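Local coordinates for beta-phenylalanine aminotransferase (Variovorax paradoxus, PDB 4AO9), which probably catalyses the pyridoxal-5'-phosphate-dependent transfer of the amino group of beta-phenylalanine to a keto acid, as a class-III aminotransferase, at residues E352-R357 with S376-H381; F405-N410 with G444-L449. All blocks are in the same frame, centred on the assembly; numbering follows the deposited sequence.

Contact 1 of 2, residues E352-R357 with S376-H381; sequences EALRAR and SLMNAH
M378 sends its thioether from strand 377-381 onto the helix, where it meets L354 and R355. With CG between the backbone N and the carbonyl carbon (chi1 60°) and the chain bent at chi3, the sulfur comes over R355 and the terminal methyl turns to L354. M378 CE lies 3.8 Å from L354 CD2, the two side chains crossing at about a right angle. R355 runs at a slant to M378, its CB 3.9 Å from M378 SD and its CD 4.0 Å from M378 CB. Cutting L354 back to an alanine removes the branch M378 CE rests on and would probably open a gap between that methyl and helix 429-445. Beyond its aliphatic part, R355 turns polar: NH1 forms a salt bridge with E352 OE1 (3.1 Å), and a water accepts from R355 NH1 (2.8 Å) while donating to L377 O (2.9 Å). E352 OE2 also receives the backbone N-H of G375, tying the helix to the hairpin turn. Helix 341-365 thus packs on a three-stranded antiparallel sheet, with L354 also touching I432 and V436 of helix 429-445, while L377 points away from helix 341-365 and meets M263 of the cofactor pocket.

Contact 2 of 2, residues F405-N410 with G444-L449; sequences FFHLLN and GGHGAL
H446 sets the edge of its imidazole against the face of the H407 ring in an offset T-shaped (edge-to-face) pair, which joins helix 398-410 to the residue that follows helix 429-445. The planes stand at 82°, with ring centroids 5.8 Å apart, and the nearest atoms, H407 ND1 and H446 CE1, are separated by 4.2 Å. This is a light touch between two partly exposed side chains. H407 has CG anti to its own backbone N (chi1 173°), which carries the ring off helix 398-410 toward its partner. Bonds to helix 429-445 probably fix the turn of both rings: H407 NE2 is hydrogen-bonded to A438 O and to S441 OG, and H446 ND1 to F442 O. F442 completes the cluster, stacking on H446 and meeting the H407 ring at an intermediate tilt. One residue further along helix 398-410, L408 packs against Y435 and A438, so the histidine pair lies at the border of a more apolar helix-helix interface. H446 is also where the chain leaves its regular helix, and three residues later L449 reaches helix 23-40 with its side chain. Across that change of direction, the backbone N of L449 donates to H446 O at 2.9 Å.

In the fold
The two contacts illustrate how packing chemistry follows depth in a fold. Contact 1 is buried, joining a helix to an antiparallel sheet through apolar and thioether groups, with polar links kept to its margin. Contact 2 lies at the surface, farther from the centre of the chain, and rests on a single pair of imidazoles, each with one ring nitrogen hydrogen-bonded to helix 429-445. The centres of contact 1 and contact 2 are about 18 Å apart, and their segments do not touch. They follow one another along the chain, yet helix 429-445 serves both: its residues I432 and V436 pack on L354 in contact 1, and H446, the residue just past its end, makes contact 2.

Contact 1 of 2, residues E352-R357 with S376-H381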
loop_
_atom_site.group_PDB
_atom_site.type_symbol
_atom_site.label_atom_id
_atom_site.label_comp_id
_atom_site.label_asym_id
_atom_site.label_seq_id
_atom_site.Cartn_x
_atom_site.Cartn_y
_atom_site.Cartn_z
ATOM N N GLU A 352 -10.520 -27.108 11.572
ATOM C CA GLU A 352 -11.714 -27.913 11.321
ATOM C C GLU A 352 -12.184 -28.587 12.610
ATOM O O GLU A 352 -13.379 -28.595 12.908
ATOM C CB GLU A 352 -11.451 -28.970 10.247
ATOM C CG GLU A 352 -11.271 -28.412 8.835
ATOM C CD GLU A 352 -12.541 -27.820 8.234
ATOM O OE1 GLU A 352 -13.666 -28.182 8.654
ATOM O OE2 GLU A 352 -12.422 -26.991 7.304
ATOM N N ALA A 353 -11.237 -29.115 13.382
ATOM C CA ALA A 353 -11.571 -29.792 14.635
ATOM C C ALA A 353 -12.190 -28.814 15.633
ATOM O O ALA A 353 -13.187 -29.131 16.293
ATOM C CB ALA A 353 -10.347 -30.478 15.214
ATOM N N LEU A 354 -11.628 -27.605 15.714
ATOM C CA LEU A 354 -12.171 -26.578 16.592
ATOM C C LEU A 354 -13.577 -26.150 16.173
ATOM O O LEU A 354 -14.481 -26.061 17.015
ATOM C CB LEU A 354 -11.225 -25.368 16.671
ATOM C CG LEU A 354 -11.723 -24.083 17.342
ATOM C CD1 LEU A 354 -12.130 -24.310 18.803
ATOM C CD2 LEU A 354 -10.674 -22.983 17.258
ATOM N N ARG A 355 -13.768 -25.889 14.879
ATOM C CA ARG A 355 -15.066 -25.430 14.403
ATOM C C ARG A 355 -16.161 -26.463 14.678
ATOM O O ARG A 355 -17.271 -26.106 15.073
ATOM C CB ARG A 355 -15.038 -25.036 12.918
ATOM C CG ARG A 355 -16.192 -24.110 12.555
ATOM C CD ARG A 355 -16.198 -23.688 11.076
ATOM N NE ARG A 355 -16.684 -24.751 10.195
ATOM C CZ ARG A 355 -15.904 -25.516 9.439
ATOM N NH1 ARG A 355 -14.583 -25.351 9.427
ATOM N NH2 ARG A 355 -16.451 -26.456 8.685
ATOM N N ALA A 356 -15.832 -27.734 14.473
ATOM C CA ALA A 356 -16.780 -28.814 14.741
ATOM C C ALA A 356 -17.123 -28.890 16.230
ATOM O O ALA A 356 -18.298 -29.046 16.581
ATOM C CB ALA A 356 -16.248 -30.141 14.232
ATOM N N ARG A 357 -16.115 -28.761 17.094
ATOM C CA ARG A 357 -16.343 -28.745 18.543
ATOM C C ARG A 357 -17.279 -27.604 18.929
ATOM O O ARG A 357 -18.213 -27.792 19.703
ATOM C CB ARG A 357 -15.034 -28.625 19.322
ATOM C CG ARG A 357 -14.222 -29.909 19.425
ATOM C CD ARG A 357 -12.845 -29.621 20.007
ATOM N NE ARG A 357 -12.881 -29.265 21.423
ATOM C CZ ARG A 357 -11.830 -28.844 22.124
ATOM N NH1 ARG A 357 -10.642 -28.698 21.542
ATOM N NH2 ARG A 357 -11.965 -28.559 23.412
ATOM N N SER A 376 -8.521 -22.966 9.280
ATOM C CA SER A 376 -8.026 -22.173 10.411
ATOM C C SER A 376 -8.727 -20.817 10.589
ATOM O O SER A 376 -8.324 -20.015 11.438
ATOM C CB SER A 376 -6.513 -21.980 10.283
ATOM O OG SER A 376 -6.201 -21.371 9.034
ATOM N N LEU A 377 -9.780 -20.584 9.803
ATOM C CA LEU A 377 -10.550 -19.336 9.847
ATOM C C LEU A 377 -12.022 -19.624 10.094
ATOM O O LEU A 377 -12.634 -20.419 9.384
ATOM C CB LEU A 377 -10.410 -18.570 8.533
ATOM C CG LEU A 377 -8.985 -18.277 8.044
ATOM C CD1 LEU A 377 -9.047 -17.563 6.690
ATOM C CD2 LEU A 377 -8.223 -17.468 9.079
ATOM N N MET A 378 -12.597 -18.982 11.107
ATOM C CA MET A 378 -14.031 -19.147 11.369
ATOM C C MET A 378 -14.624 -17.877 11.960
ATOM O O MET A 378 -13.892 -16.973 12.354
ATOM C CB MET A 378 -14.291 -20.359 12.282
ATOM C CG MET A 378 -13.624 -20.245 13.632
ATOM S SD MET A 378 -13.441 -21.815 14.502
ATOM C CE MET A 378 -11.986 -22.469 13.691
ATOM N N ASN A 379 -15.947 -17.805 12.034
ATOM C CA ASN A 379 -16.619 -16.609 12.532
ATOM C C ASN A 379 -17.883 -16.983 13.292
ATOM O O ASN A 379 -18.698 -17.762 12.784
ATOM C CB ASN A 379 -16.966 -15.685 11.349
ATOM C CG ASN A 379 -16.978 -14.195 11.712
ATOM O OD1 ASN A 379 -16.225 -13.408 11.128
ATOM N ND2 ASN A 379 -17.840 -13.796 12.650
ATOM N N ALA A 380 -18.035 -16.423 14.493
ATOM C CA ALA A 380 -19.244 -16.593 15.301
ATOM C C ALA A 380 -20.392 -15.809 14.672
ATOM O O ALA A 380 -20.205 -14.669 14.232
ATOM C CB ALA A 380 -18.996 -16.110 16.720
ATOM N N HIS A 381 -21.576 -16.417 14.618
ATOM C CA HIS A 381 -22.786 -15.727 14.168
ATOM C C HIS A 381 -23.946 -16.121 15.059
ATOM O O HIS A 381 -24.120 -17.299 15.362
ATOM C CB HIS A 381 -23.139 -16.080 12.719
ATOM C CG HIS A 381 -22.084 -15.700 11.724
ATOM N ND1 HIS A 381 -21.775 -14.390 11.430
ATOM C CD2 HIS A 381 -21.278 -16.463 10.950
ATOM C CE1 HIS A 381 -20.812 -14.362 10.524
ATOM N NE2 HIS A 381 -20.495 -15.605 10.214
HETATM O O HOH W 1 -13.027 -23.113 10.232
#

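Contact 2 of 2, residues F405-N410 with G444-L449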
loop_
_atom_site.group_PDB
_atom_site.type_symbol
_atom_site.label_atom_id
_atom_site.label_comp_id
_atom_site.label_asym_id
_atom_site.label_seq_id
_atom_site.Cartn_x
_atom_site.Cartn_y
_atom_site.Cartn_z
ATOM N N PHE A 405 -17.493 -10.592 22.699
ATOM C CA PHE A 405 -16.174 -9.965 22.690
ATOM C C PHE A 405 -15.687 -9.625 24.101
ATOM O O PHE A 405 -14.567 -9.976 24.476
ATOM C CB PHE A 405 -16.180 -8.708 21.802
ATOM C CG PHE A 405 -14.900 -7.927 21.861
ATOM C CD1 PHE A 405 -13.786 -8.336 21.123
ATOM C CD2 PHE A 405 -14.796 -6.802 22.678
ATOM C CE1 PHE A 405 -12.588 -7.627 21.192
ATOM C CE2 PHE A 405 -13.594 -6.083 22.752
ATOM C CZ PHE A 405 -12.492 -6.505 22.008
ATOM N N PHE A 406 -16.536 -8.956 24.881
ATOM C CA PHE A 406 -16.163 -8.566 26.244
ATOM C C PHE A 406 -16.021 -9.763 27.177
ATOM O O PHE A 406 -15.113 -9.800 28.011
ATOM C CB PHE A 406 -17.145 -7.535 26.815
ATOM C CG PHE A 406 -17.080 -6.197 26.132
ATOM C CD1 PHE A 406 -15.930 -5.410 26.225
ATOM C CD2 PHE A 406 -18.162 -5.715 25.398
ATOM C CE1 PHE A 406 -15.860 -4.182 25.586
ATOM C CE2 PHE A 406 -18.097 -4.486 24.752
ATOM C CZ PHE A 406 -16.941 -3.716 24.851
ATOM N N HIS A 407 -16.896 -10.753 27.003
ATOM C CA HIS A 407 -16.776 -12.001 27.736
ATOM C C HIS A 407 -15.427 -12.666 27.473
ATOM O O HIS A 407 -14.764 -13.112 28.405
ATOM C CB HIS A 407 -17.918 -12.971 27.392
ATOM C CG HIS A 407 -17.743 -14.327 27.995
ATOM N ND1 HIS A 407 -18.010 -14.589 29.323
ATOM C CD2 HIS A 407 -17.287 -15.488 27.466
ATOM C CE1 HIS A 407 -17.739 -15.855 29.580
ATOM N NE2 HIS A 407 -17.304 -16.424 28.471
ATOM N N LEU A 408 -15.022 -12.727 26.203
ATOM C CA LEU A 408 -13.756 -13.362 25.861
ATOM C C LEU A 408 -12.588 -12.617 26.496
ATOM O O LEU A 408 -11.671 -13.243 27.024
ATOM C CB LEU A 408 -13.602 -13.514 24.337
ATOM C CG LEU A 408 -14.514 -14.580 23.715
ATOM C CD1 LEU A 408 -14.470 -14.458 22.195
ATOM C CD2 LEU A 408 -14.129 -15.988 24.164
ATOM N N LEU A 409 -12.638 -11.285 26.496
ATOM C CA LEU A 409 -11.611 -10.513 27.210
ATOM C C LEU A 409 -11.533 -10.927 28.678
ATOM O O LEU A 409 -10.438 -11.099 29.205
ATOM C CB LEU A 409 -11.841 -9.001 27.109
ATOM C CG LEU A 409 -11.678 -8.331 25.741
ATOM C CD1 LEU A 409 -11.955 -6.840 25.867
ATOM C CD2 LEU A 409 -10.286 -8.555 25.152
ATOM N N ASN A 410 -12.692 -11.091 29.323
ATOM C CA ASN A 410 -12.736 -11.541 30.728
ATOM C C ASN A 410 -12.101 -12.919 30.932
ATOM O O ASN A 410 -11.570 -13.219 32.011
ATOM C CB ASN A 410 -14.177 -11.598 31.247
ATOM C CG ASN A 410 -14.859 -10.240 31.298
ATOM O OD1 ASN A 410 -16.094 -10.169 31.241
ATOM N ND2 ASN A 410 -14.089 -9.176 31.421
ATOM N N GLY A 444 -23.427 -20.562 28.997
ATOM C CA GLY A 444 -23.869 -20.829 30.368
ATOM C C GLY A 444 -24.304 -19.593 31.138
ATOM O O GLY A 444 -25.301 -19.628 31.867
ATOM N N GLY A 445 -23.568 -18.497 30.970
ATOM C CA GLY A 445 -23.834 -17.258 31.698
ATOM C C GLY A 445 -24.789 -16.283 31.029
ATOM O O GLY A 445 -25.298 -15.366 31.678
ATOM N N HIS A 446 -25.032 -16.471 29.733
ATOM C CA HIS A 446 -25.896 -15.570 28.971
ATOM C C HIS A 446 -27.122 -16.279 28.401
ATOM O O HIS A 446 -27.766 -15.765 27.481
ATOM C CB HIS A 446 -25.111 -14.907 27.833
ATOM C CG HIS A 446 -24.025 -13.991 28.298
ATOM N ND1 HIS A 446 -22.829 -14.452 28.805
ATOM C CD2 HIS A 446 -23.951 -12.639 28.331
ATOM C CE1 HIS A 446 -22.068 -13.424 29.136
ATOM N NE2 HIS A 446 -22.724 -12.312 28.856
ATOM N N GLY A 447 -27.443 -17.446 28.961
ATOM C CA GLY A 447 -28.536 -18.291 28.477
ATOM C C GLY A 447 -29.827 -17.549 28.186
ATOM O O GLY A 447 -30.386 -17.673 27.095
ATOM N N ALA A 448 -30.285 -16.768 29.164
ATOM C CA ALA A 448 -31.532 -16.007 29.066
ATOM C C ALA A 448 -31.540 -14.963 27.944
ATOM O O ALA A 448 -32.604 -14.605 27.432
ATOM C CB ALA A 448 -31.842 -15.340 30.409
ATOM N N LEU A 449 -30.355 -14.493 27.562
ATOM C CA LEU A 449 -30.217 -13.400 26.598
ATOM C C LEU A 449 -30.100 -13.861 25.146
ATOM O O LEU A 449 -30.411 -13.106 24.223
ATOM C CB LEU A 449 -29.004 -12.526 26.947
ATOM C CG LEU A 449 -28.911 -11.849 28.318
ATOM C CD1 LEU A 449 -27.546 -11.206 28.487
ATOM C CD2 LEU A 449 -30.011 -10.816 28.509
#